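Local coordinates for truncated hemoglobin from geobacillus stearothermophilus (Geobacillus stearothermophilus, PDB 2BKM), which binds oxygen at a heme iron inside a shortened globin fold and is probably involved in oxygen storage, transport or related chemistry, at residues Leu61-Ala64 and His68-Leu71; Thr5-Ile10 and Glu14-Leu19; Glu86-Cys91 and His111-Thr116. All blocks are in the same frame, centred on the assembly; numbering follows the deposited sequence.

Contact 1. Residues Leu61-Ala64 and His68-Leu71; sequences LYTA and HPML. With HEM (protoporphyrin IX containing Fe), chain D.
Tyr62 overlaps Pro69 along its CD2-CE2 side, the two side chains sliding past each other in opposite directions. The ring's CE2 comes 3.5 Å from Pro69 CA, and its CD2 lies 4.0 Å from Pro69 CG. His68 O lies at the ring edge, near its plane. The tip of the side chain reaches the heme: Tyr62 OH donates a very short hydrogen bond, 2.5 Å, to the propionate oxygen HEM O2D, which also sits near the ring plane. With CG anti to the backbone N (chi1 179°), Tyr62 reaches out from helix 61-66 far enough to touch both partners.

Next to it, Thr63 covers the start of the loop. Its OG1 is 3.7 Å from Pro69 CD, and its methyl CG2 meets the imidazole of His68 at ND1, 3.9 Å away. The polar bond of that hydroxyl goes to Gln54 of helix 42-55, so toward the loop it meets Pro69 CD by packing. The loop has its own ties: Arg74 takes the carbonyls of His68 and Pro69 as acceptors. Leu71 then brings CD2 to within 3.7 Å of the heme methyl HEM CMD, while its carbonyl accepts from ND1 of His75, a pocket residue that is probably the proximal ligand of the iron.

Between the segments the contact is packing, largely of carbon on carbon, while the tyrosine hydroxyl spends its proton on the cofactor. The propionate charge is likely to be partly offset by that proton, and heme hydrogen bonds from Thr44 and Lys47 would add to the effect, while contact with Pro69 probably restricts the swing of the ring.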
loop_
_atom_site.group_PDB
_atom_site.type_symbol
_atom_site.label_atom_id
_atom_site.label_comp_id
_atom_site.label_asym_id
_atom_site.label_seq_id
_atom_site.Cartn_x
_atom_site.Cartn_y
_atom_site.Cartn_z
ATOM N N LEU A 61 3.657 10.136 10.297
ATOM C CA LEU A 61 4.953 9.514 10.482
ATOM C C LEU A 61 5.842 9.570 9.265
ATOM O O LEU A 61 7.075 9.635 9.359
ATOM C CB LEU A 61 4.757 8.063 10.864
ATOM C CG LEU A 61 4.004 7.804 12.166
ATOM C CD1 LEU A 61 4.037 6.313 12.456
ATOM C CD2 LEU A 61 4.612 8.592 13.317
ATOM N N TYR A 62 5.228 9.462 8.101
ATOM C CA TYR A 62 5.995 9.421 6.894
ATOM C C TYR A 62 6.613 10.786 6.593
ATOM O O TYR A 62 7.810 10.874 6.338
ATOM C CB TYR A 62 5.113 8.933 5.719
ATOM C CG TYR A 62 5.883 8.891 4.415
ATOM C CD1 TYR A 62 6.526 7.728 3.990
ATOM C CD2 TYR A 62 6.034 10.057 3.638
ATOM C CE1 TYR A 62 7.257 7.705 2.800
ATOM C CE2 TYR A 62 6.771 10.031 2.445
ATOM C CZ TYR A 62 7.362 8.871 2.036
ATOM O OH TYR A 62 8.099 8.897 0.884
ATOM N N THR A 63 5.795 11.829 6.660
ATOM C CA THR A 63 6.300 13.174 6.372
ATOM C C THR A 63 7.449 13.507 7.319
ATOM O O THR A 63 8.471 14.057 6.892
ATOM C CB THR A 63 5.200 14.180 6.454
ATOM O OG1 THR A 63 4.327 13.981 5.330
ATOM C CG2 THR A 63 5.767 15.603 6.354
ATOM N N ALA A 64 7.287 13.133 8.578
ATOM C CA ALA A 64 8.277 13.464 9.615
ATOM C C ALA A 64 9.642 12.946 9.223
ATOM O O ALA A 64 10.653 13.598 9.441
ATOM C CB ALA A 64 7.859 12.899 10.963
ATOM N N HIS A 68 7.103 15.264 2.260
ATOM C CA HIS A 68 5.786 15.017 1.657
ATOM C C HIS A 68 5.813 13.738 0.820
ATOM O O HIS A 68 6.806 13.430 0.171
ATOM C CB HIS A 68 5.337 16.218 0.833
ATOM C CG HIS A 68 4.910 17.395 1.672
ATOM N ND1 HIS A 68 4.609 17.292 3.015
ATOM C CD2 HIS A 68 4.709 18.696 1.344
ATOM C CE1 HIS A 68 4.266 18.480 3.483
ATOM N NE2 HIS A 68 4.315 19.349 2.487
ATOM N N PRO A 69 4.734 12.941 0.894
ATOM C CA PRO A 69 4.691 11.708 0.109
ATOM C C PRO A 69 4.938 11.895 -1.389
ATOM O O PRO A 69 5.680 11.111 -1.970
ATOM C CB PRO A 69 3.279 11.195 0.375
ATOM C CG PRO A 69 2.919 11.740 1.759
ATOM C CD PRO A 69 3.570 13.104 1.772
ATOM N N MET A 70 4.344 12.918 -1.988
ATOM C CA MET A 70 4.427 13.143 -3.443
ATOM C C MET A 70 4.522 11.795 -4.156
ATOM O O MET A 70 5.446 11.527 -4.956
ATOM C CB MET A 70 5.601 14.055 -3.810
ATOM C CG MET A 70 6.951 13.580 -3.393
ATOM S SD MET A 70 8.217 14.761 -3.932
ATOM C CE MET A 70 9.658 13.683 -4.013
ATOM N N LEU A 71 3.555 10.939 -3.865
ATOM C CA LEU A 71 3.707 9.541 -4.204
ATOM C C LEU A 71 3.763 9.360 -5.694
ATOM O O LEU A 71 4.560 8.594 -6.181
ATOM C CB LEU A 71 2.554 8.716 -3.665
ATOM C CG LEU A 71 2.573 8.201 -2.232
ATOM C CD1 LEU A 71 1.450 7.170 -2.204
ATOM C CD2 LEU A 71 3.873 7.601 -1.797
HETATM C CHA HEM D . 7.763 3.040 -3.101
HETATM C CHB HEM D . 6.057 0.177 -6.575
HETATM C CHC HEM D . 1.583 1.683 -5.472
HETATM C CHD HEM D . 3.262 3.658 -1.432
HETATM C C1A HEM D . 7.644 2.114 -4.099
HETATM C C2A HEM D . 8.778 1.456 -4.711
HETATM C C3A HEM D . 8.303 0.665 -5.671
HETATM C C4A HEM D . 6.871 0.809 -5.695
HETATM C CMA HEM D . 9.132 -0.253 -6.588
HETATM C CAA HEM D . 10.247 1.629 -4.289
HETATM C CBA HEM D . 10.459 0.962 -2.943
HETATM C CGA HEM D . 11.755 1.363 -2.266
HETATM O O1A HEM D . 12.620 2.082 -2.867
HETATM O O2A HEM D . 11.936 0.995 -1.077
HETATM C C1B HEM D . 4.708 0.384 -6.597
HETATM C C2B HEM D . 3.799 -0.159 -7.586
HETATM C C3B HEM D . 2.582 0.286 -7.292
HETATM C C4B HEM D . 2.631 1.110 -6.107
HETATM C CMB HEM D . 4.174 -1.108 -8.744
HETATM C CAB HEM D . 1.319 -0.049 -8.068
HETATM C CBB HEM D . 0.295 0.806 -8.184
HETATM C C1C HEM D . 1.629 2.277 -4.229
HETATM C C2C HEM D . 0.488 2.619 -3.414
HETATM C C3C HEM D . 1.001 3.170 -2.307
HETATM C C4C HEM D . 2.439 3.169 -2.396
HETATM C CMC HEM D . -1.013 2.390 -3.765
HETATM C CAC HEM D . 0.277 3.685 -1.053
HETATM C CBC HEM D . -1.036 3.810 -0.920
HETATM C C1D HEM D . 4.616 3.702 -1.539
HETATM C C2D HEM D . 5.467 4.375 -0.590
HETATM C C3D HEM D . 6.844 4.193 -1.119
HETATM C C4D HEM D . 6.702 3.464 -2.355
HETATM C CMD HEM D . 5.035 5.082 0.702
HETATM C CAD HEM D . 8.125 4.705 -0.489
HETATM C CBD HEM D . 8.524 6.027 -1.159
HETATM C CGD HEM D . 9.875 6.399 -0.594
HETATM O O1D HEM D . 10.930 5.848 -1.051
HETATM O O2D HEM D . 9.863 7.205 0.375
HETATM N NA HEM D . 6.497 1.692 -4.736
HETATM N NB HEM D . 3.950 1.147 -5.731
HETATM N NC HEM D . 2.794 2.599 -3.576
HETATM N ND HEM D . 5.384 3.173 -2.560
HETATM FE FE HEM D . 4.656 2.173 -4.157
#

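Contact 2. Residues Thr5-Ile10 and Glu14-Leu19; sequences TLYEAI and ETVAKL
Thr15 closes on Ile10 with every atom of its short side chain. CB stands 3.3 Å from Ile10 O. One branch, OG1, donates a hydrogen bond of 2.8 Å to Ile10 O, arriving at a C=O...O angle of 132° and tilted 26° from the carbonyl plane. The other branch, CG2, also near Ile10 O, meets the tip of the isoleucine, CD1, at 3.9 Å. Ile10 carries CG1 between its backbone N and carbonyl carbon (chi1 69°), and from there CD1 extends toward helix 12-29.

A second touch lies beside the first: Tyr7 CE2 is 3.9 Å from Val16 CG2, the two side chains crossing at about a right angle. Thr53 of helix 42-55 packs on both Tyr7 and Val16, and Ile10 also rests on Phe109 of helix 104-120. At the far end of the short helix, Thr5 and Glu8 form a capping box, in which Thr5 N donates to Glu8 OE1.

The threonine hydroxyl thus ties the carbonyl of Ile10 to the first turn of helix 12-29. A short first helix leading directly into the long second one, probably A and B in globin terms, is typical of the truncated hemoglobins.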
loop_
_atom_site.group_PDB
_atom_site.type_symbol
_atom_site.label_atom_id
_atom_site.label_comp_id
_atom_site.label_asym_id
_atom_site.label_seq_id
_atom_site.Cartn_x
_atom_site.Cartn_y
_atom_site.Cartn_z
ATOM N N THR A 5 -11.176 8.042 12.648
ATOM C CA THR A 5 -10.325 7.949 11.474
ATOM C C THR A 5 -10.353 6.531 10.996
ATOM O O THR A 5 -10.644 5.589 11.738
ATOM C CB THR A 5 -8.859 8.305 11.757
ATOM O OG1 THR A 5 -8.336 7.401 12.729
ATOM C CG2 THR A 5 -8.701 9.770 12.251
ATOM N N LEU A 6 -10.015 6.380 9.731
ATOM C CA LEU A 6 -9.984 5.074 9.161
ATOM C C LEU A 6 -8.877 4.243 9.820
ATOM O O LEU A 6 -8.984 3.044 10.007
ATOM C CB LEU A 6 -9.798 5.266 7.672
ATOM C CG LEU A 6 -9.990 4.012 6.860
ATOM C CD1 LEU A 6 -11.330 3.304 7.193
ATOM C CD2 LEU A 6 -9.980 4.428 5.419
ATOM N N TYR A 7 -7.803 4.928 10.204
ATOM C CA TYR A 7 -6.738 4.311 10.960
ATOM C C TYR A 7 -7.288 3.601 12.201
ATOM O O TYR A 7 -7.048 2.418 12.407
ATOM C CB TYR A 7 -5.747 5.401 11.369
ATOM C CG TYR A 7 -4.560 4.925 12.142
ATOM C CD1 TYR A 7 -4.362 5.360 13.461
ATOM C CD2 TYR A 7 -3.567 4.147 11.542
ATOM C CE1 TYR A 7 -3.245 4.977 14.168
ATOM C CE2 TYR A 7 -2.442 3.753 12.262
ATOM C CZ TYR A 7 -2.290 4.182 13.570
ATOM O OH TYR A 7 -1.153 3.830 14.274
ATOM N N GLU A 8 -8.051 4.337 13.024
ATOM C CA GLU A 8 -8.666 3.713 14.196
ATOM C C GLU A 8 -9.655 2.629 13.793
ATOM O O GLU A 8 -9.727 1.558 14.412
ATOM C CB GLU A 8 -9.410 4.791 14.988
ATOM C CG GLU A 8 -8.515 5.822 15.632
ATOM C CD GLU A 8 -9.024 7.278 15.488
ATOM O OE1 GLU A 8 -10.260 7.534 15.531
ATOM O OE2 GLU A 8 -8.163 8.182 15.321
ATOM N N ALA A 9 -10.465 2.915 12.777
ATOM C CA ALA A 9 -11.515 2.004 12.357
ATOM C C ALA A 9 -10.976 0.640 12.038
ATOM O O ALA A 9 -11.660 -0.356 12.256
ATOM C CB ALA A 9 -12.277 2.598 11.149
ATOM N N ILE A 10 -9.775 0.564 11.464
ATOM C CA ILE A 10 -9.259 -0.726 11.080
ATOM C C ILE A 10 -8.411 -1.375 12.151
ATOM O O ILE A 10 -7.952 -2.500 11.980
ATOM C CB ILE A 10 -8.444 -0.696 9.752
ATOM C CG1 ILE A 10 -7.134 0.074 9.955
ATOM C CG2 ILE A 10 -9.273 -0.134 8.615
ATOM C CD1 ILE A 10 -6.134 -0.147 8.780
ATOM N N GLU A 14 -1.482 -1.765 15.133
ATOM C CA GLU A 14 -1.271 -3.194 15.122
ATOM C C GLU A 14 -1.731 -3.768 13.794
ATOM O O GLU A 14 -1.110 -4.659 13.234
ATOM C CB GLU A 14 -2.028 -3.866 16.267
ATOM C CG GLU A 14 -1.487 -3.475 17.625
ATOM C CD GLU A 14 -1.646 -4.554 18.654
ATOM O OE1 GLU A 14 -1.861 -4.190 19.831
ATOM O OE2 GLU A 14 -1.537 -5.753 18.300
ATOM N N THR A 15 -2.830 -3.245 13.291
ATOM C CA THR A 15 -3.307 -3.720 11.992
ATOM C C THR A 15 -2.336 -3.299 10.886
ATOM O O THR A 15 -1.996 -4.084 10.000
ATOM C CB THR A 15 -4.688 -3.156 11.708
ATOM O OG1 THR A 15 -5.565 -3.653 12.713
ATOM C CG2 THR A 15 -5.215 -3.635 10.367
ATOM N N VAL A 16 -1.900 -2.052 10.922
ATOM C CA VAL A 16 -0.989 -1.606 9.879
ATOM C C VAL A 16 0.266 -2.434 9.875
ATOM O O VAL A 16 0.738 -2.820 8.819
ATOM C CB VAL A 16 -0.675 -0.102 9.986
ATOM C CG1 VAL A 16 0.393 0.340 8.968
ATOM C CG2 VAL A 16 -1.957 0.709 9.819
ATOM N N ALA A 17 0.809 -2.710 11.065
ATOM C CA ALA A 17 2.026 -3.507 11.137
ATOM C C ALA A 17 1.843 -4.886 10.526
ATOM O O ALA A 17 2.700 -5.350 9.769
ATOM C CB ALA A 17 2.446 -3.662 12.592
ATOM N N LYS A 18 0.762 -5.560 10.913
ATOM C CA LYS A 18 0.528 -6.882 10.436
ATOM C C LYS A 18 0.331 -6.864 8.931
ATOM O O LYS A 18 0.821 -7.704 8.227
ATOM C CB LYS A 18 -0.746 -7.434 11.078
ATOM C CG LYS A 18 -0.546 -7.969 12.456
ATOM C CD LYS A 18 -1.895 -8.352 12.998
ATOM C CE LYS A 18 -1.767 -9.331 14.136
ATOM N NZ LYS A 18 -3.115 -9.872 14.410
ATOM N N LEU A 19 -0.427 -5.871 8.482
ATOM C CA LEU A 19 -0.759 -5.756 7.068
ATOM C C LEU A 19 0.491 -5.575 6.221
ATOM O O LEU A 19 0.664 -6.245 5.196
ATOM C CB LEU A 19 -1.712 -4.576 6.850
ATOM C CG LEU A 19 -2.149 -4.428 5.384
ATOM C CD1 LEU A 19 -2.874 -5.675 4.899
ATOM C CD2 LEU A 19 -3.054 -3.204 5.312
#

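Contact 3. Residues Glu86-Cys91 and His111-Thr116; sequences EAWLAC and HRLVLT. With HEM (protoporphyrin IX containing Fe), chain D; OXY (oxygen molecule), chain C; ACT (acetate ion), chain E.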
loop_
_atom_site.group_PDB
_atom_site.type_symbol
_atom_site.label_atom_id
_atom_site.label_comp_id
_atom_site.label_asym_id
_atom_site.label_seq_id
_atom_site.Cartn_x
_atom_site.Cartn_y
_atom_site.Cartn_z
ATOM N N GLU A 86 -2.580 -3.747 -10.742
ATOM C CA GLU A 86 -3.430 -4.865 -10.328
ATOM C C GLU A 86 -2.650 -5.840 -9.478
ATOM O O GLU A 86 -3.187 -6.439 -8.533
ATOM C CB GLU A 86 -4.031 -5.597 -11.525
ATOM C CG GLU A 86 -5.002 -4.816 -12.263
ATOM C CD GLU A 86 -6.250 -4.557 -11.461
ATOM O OE1 GLU A 86 -6.753 -3.416 -11.500
ATOM O OE2 GLU A 86 -6.729 -5.530 -10.835
ATOM N N ALA A 87 -1.398 -6.079 -9.816
ATOM C CA ALA A 87 -0.621 -6.992 -8.984
ATOM C C ALA A 87 -0.449 -6.464 -7.571
ATOM O O ALA A 87 -0.554 -7.227 -6.590
ATOM C CB ALA A 87 0.738 -7.264 -9.647
ATOM N N TRP A 88 -0.168 -5.161 -7.453
ATOM C CA TRP A 88 0.014 -4.571 -6.149
ATOM C C TRP A 88 -1.296 -4.725 -5.364
ATOM O O TRP A 88 -1.298 -5.155 -4.228
ATOM C CB TRP A 88 0.365 -3.102 -6.365
ATOM C CG TRP A 88 0.844 -2.352 -5.173
ATOM C CD1 TRP A 88 2.144 -2.007 -4.891
ATOM C CD2 TRP A 88 0.048 -1.815 -4.110
ATOM N NE1 TRP A 88 2.209 -1.278 -3.731
ATOM C CE2 TRP A 88 0.938 -1.128 -3.230
ATOM C CE3 TRP A 88 -1.325 -1.785 -3.845
ATOM C CZ2 TRP A 88 0.503 -0.519 -2.051
ATOM C CZ3 TRP A 88 -1.774 -1.148 -2.659
ATOM C CH2 TRP A 88 -0.854 -0.510 -1.798
ATOM N N LEU A 89 -2.407 -4.373 -6.016
ATOM C CA LEU A 89 -3.705 -4.451 -5.313
ATOM C C LEU A 89 -4.036 -5.893 -4.963
ATOM O O LEU A 89 -4.643 -6.138 -3.915
ATOM C CB LEU A 89 -4.809 -3.819 -6.165
ATOM C CG LEU A 89 -4.627 -2.303 -6.223
ATOM C CD1 LEU A 89 -5.525 -1.806 -7.347
ATOM C CD2 LEU A 89 -4.982 -1.672 -4.900
ATOM N N ALA A 90 -3.679 -6.837 -5.835
ATOM C CA ALA A 90 -3.984 -8.240 -5.524
ATOM C C ALA A 90 -3.163 -8.707 -4.337
ATOM O O ALA A 90 -3.653 -9.475 -3.476
ATOM C CB ALA A 90 -3.693 -9.101 -6.741
ATOM N N CYS A 91 -1.912 -8.258 -4.256
ATOM C CA CYS A 91 -1.118 -8.565 -3.050
ATOM C C CYS A 91 -1.725 -7.960 -1.839
ATOM O O CYS A 91 -1.718 -8.580 -0.786
ATOM C CB CYS A 91 0.317 -8.093 -3.185
ATOM S SG CYS A 91 1.261 -9.076 -4.421
ATOM N N HIS A 111 -10.500 0.748 -0.990
ATOM C CA HIS A 111 -10.913 1.622 -2.088
ATOM C C HIS A 111 -10.028 2.838 -2.175
ATOM O O HIS A 111 -9.746 3.298 -3.275
ATOM C CB HIS A 111 -12.372 2.003 -1.928
ATOM C CG HIS A 111 -13.259 0.842 -2.133
ATOM N ND1 HIS A 111 -14.501 0.750 -1.538
ATOM C CD2 HIS A 111 -13.080 -0.311 -2.828
ATOM C CE1 HIS A 111 -15.051 -0.409 -1.870
ATOM N NE2 HIS A 111 -14.226 -1.064 -2.677
ATOM N N ARG A 112 -9.559 3.346 -1.051
ATOM C CA ARG A 112 -8.616 4.476 -1.135
ATOM C C ARG A 112 -7.383 3.994 -1.865
ATOM O O ARG A 112 -6.878 4.699 -2.714
ATOM C CB ARG A 112 -8.245 4.953 0.257
ATOM C CG ARG A 112 -9.392 5.662 0.930
ATOM C CD ARG A 112 -8.984 6.434 2.135
ATOM N NE ARG A 112 -7.909 7.374 1.853
ATOM C CZ ARG A 112 -7.167 7.921 2.807
ATOM N NH1 ARG A 112 -7.434 7.669 4.101
ATOM N NH2 ARG A 112 -6.171 8.719 2.475
ATOM N N LEU A 113 -6.941 2.775 -1.537
ATOM C CA LEU A 113 -5.735 2.261 -2.192
ATOM C C LEU A 113 -5.953 2.017 -3.673
ATOM O O LEU A 113 -5.024 2.203 -4.465
ATOM C CB LEU A 113 -5.307 0.977 -1.517
ATOM C CG LEU A 113 -4.831 1.116 -0.071
ATOM C CD1 LEU A 113 -4.554 -0.261 0.441
ATOM C CD2 LEU A 113 -3.602 1.997 0.030
ATOM N N VAL A 114 -7.154 1.598 -4.074
ATOM C CA VAL A 114 -7.460 1.426 -5.512
ATOM C C VAL A 114 -7.292 2.760 -6.187
ATOM O O VAL A 114 -6.685 2.818 -7.260
ATOM C CB VAL A 114 -8.908 0.912 -5.694
ATOM C CG1 VAL A 114 -9.302 0.953 -7.127
ATOM C CG2 VAL A 114 -9.041 -0.505 -5.095
ATOM N N LEU A 115 -7.783 3.833 -5.581
ATOM C CA LEU A 115 -7.641 5.151 -6.202
ATOM C C LEU A 115 -6.177 5.584 -6.247
ATOM O O LEU A 115 -5.694 6.087 -7.267
ATOM C CB LEU A 115 -8.511 6.180 -5.483
ATOM C CG LEU A 115 -10.021 5.934 -5.552
ATOM C CD1 LEU A 115 -10.502 6.448 -6.939
ATOM C CD2 LEU A 115 -10.479 4.544 -5.382
ATOM N N THR A 116 -5.456 5.397 -5.155
ATOM C CA THR A 116 -4.027 5.801 -5.131
ATOM C C THR A 116 -3.271 4.988 -6.161
ATOM O O THR A 116 -2.471 5.530 -6.920
ATOM C CB THR A 116 -3.468 5.637 -3.733
ATOM O OG1 THR A 116 -4.283 6.453 -2.870
ATOM C CG2 THR A 116 -1.998 6.121 -3.704
HETATM C CHA HEM D . 7.763 3.040 -3.101
HETATM C CHB HEM D . 6.057 0.177 -6.575
HETATM C CHC HEM D . 1.583 1.683 -5.472
HETATM C CHD HEM D . 3.262 3.658 -1.432
HETATM C C1A HEM D . 7.644 2.114 -4.099
HETATM C C2A HEM D . 8.778 1.456 -4.711
HETATM C C3A HEM D . 8.303 0.665 -5.671
HETATM C C4A HEM D . 6.871 0.809 -5.695
HETATM C CMA HEM D . 9.132 -0.253 -6.588
HETATM C CAA HEM D . 10.247 1.629 -4.289
HETATM C CBA HEM D . 10.459 0.962 -2.943
HETATM C CGA HEM D . 11.755 1.363 -2.266
HETATM O O1A HEM D . 12.620 2.082 -2.867
HETATM O O2A HEM D . 11.936 0.995 -1.077
HETATM C C1B HEM D . 4.708 0.384 -6.597
HETATM C C2B HEM D . 3.799 -0.159 -7.586
HETATM C C3B HEM D . 2.582 0.286 -7.292
HETATM C C4B HEM D . 2.631 1.110 -6.107
HETATM C CMB HEM D . 4.174 -1.108 -8.744
HETATM C CAB HEM D . 1.319 -0.049 -8.068
HETATM C CBB HEM D . 0.295 0.806 -8.184
HETATM C C1C HEM D . 1.629 2.277 -4.229
HETATM C C2C HEM D . 0.488 2.619 -3.414
HETATM C C3C HEM D . 1.001 3.170 -2.307
HETATM C C4C HEM D . 2.439 3.169 -2.396
HETATM C CMC HEM D . -1.013 2.390 -3.765
HETATM C CAC HEM D . 0.277 3.685 -1.053
HETATM C CBC HEM D . -1.036 3.810 -0.920
HETATM C C1D HEM D . 4.616 3.702 -1.539
HETATM C C2D HEM D . 5.467 4.375 -0.590
HETATM C C3D HEM D . 6.844 4.193 -1.119
HETATM C C4D HEM D . 6.702 3.464 -2.355
HETATM C CMD HEM D . 5.035 5.082 0.702
HETATM C CAD HEM D . 8.125 4.705 -0.489
HETATM C CBD HEM D . 8.524 6.027 -1.159
HETATM C CGD HEM D . 9.875 6.399 -0.594
HETATM O O1D HEM D . 10.930 5.848 -1.051
HETATM O O2D HEM D . 9.863 7.205 0.375
HETATM N NA HEM D . 6.497 1.692 -4.736
HETATM N NB HEM D . 3.950 1.147 -5.731
HETATM N NC HEM D . 2.794 2.599 -3.576
HETATM N ND HEM D . 5.384 3.173 -2.560
HETATM FE FE HEM D . 4.656 2.173 -4.157
HETATM O O1 OXY C . 4.116 0.451 -3.371
HETATM O O2 OXY C . 4.895 -0.112 -2.678
HETATM C C ACT E . 5.151 0.007 -1.963
HETATM O O ACT E . 4.679 -1.060 -1.579
HETATM O OXT ACT E . 4.534 0.565 -2.850
HETATM C CH3 ACT E . 6.376 0.593 -1.370
#
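Leu113 pushes its CD2 methyl into the notch between the Trp88 indole and the heme rim, 4.1 Å from Trp88 CH2 and 3.3 Å from the vinyl carbon HEM CBC. One turn on, Thr116 turns its methyl CG2 to the same vinyl. The other bump comes from the opposite helix: Leu89 CD2 settles on the backbone of helix 104-120, 3.9 Å from Leu113 O, with Val114 CG2 at 4.2 Å flanking it. The segments run nearly antiparallel (163°), and their axes stay 10.4 Å apart, a spacing these leucines fill.

Trp88, its CG anti to the backbone N (chi1 -169°), spreads one face over the porphyrin, with HEM CHC 3.5 Å from the indole plane and offset toward the rim. Phe23 meets this indole edge-to-face. The indole edge faces the iron site, where a dioxygen and an acetate overlap in the model and are probably alternative occupants. With dioxygen in place, NE1 donates nearly straight (173°) to OXY O2 and also to OXY O1, whose 2.6 Å deserves caution; with acetate, the same N-H goes to it, and Tyr24 OH also hydrogen-bonds to the acetate. A leucine in place of Trp88 would probably leave the iron-bound ligand without this N-H donor and uncover the part of the heme and the Leu113 methyl that the indole now touches.

An indole from the probable G helix lying on the heme, with the nearly antiparallel helix 104-120 (probably H) packed alongside, is consistent with the distal pocket of group II truncated hemoglobins, where, as in group III, a G-helix tryptophan bonds the ligand.

In the fold
The three contacts follow one another along the chain in the order contact 2, contact 1, contact 3, and their centres lie 16 to 19 Å apart. Contact 2 joins the N-terminal helices 6-9 and 12-29, contact 1 folds the loop after helix 61-66 back beside the heme, and contact 3 pairs helices 82-98 and 104-120. Contacts 1 and 2 do not touch, their nearest atoms being about 6 Å apart. Contact 3 meets both: Leu71 packs on Thr116, and Leu6 on Arg112. Contacts 1 and 3 share the heme, one holding a propionate and the other covering the ligand side, whereas contact 2 lies farther from the cofactor, within the surrounding helical shell.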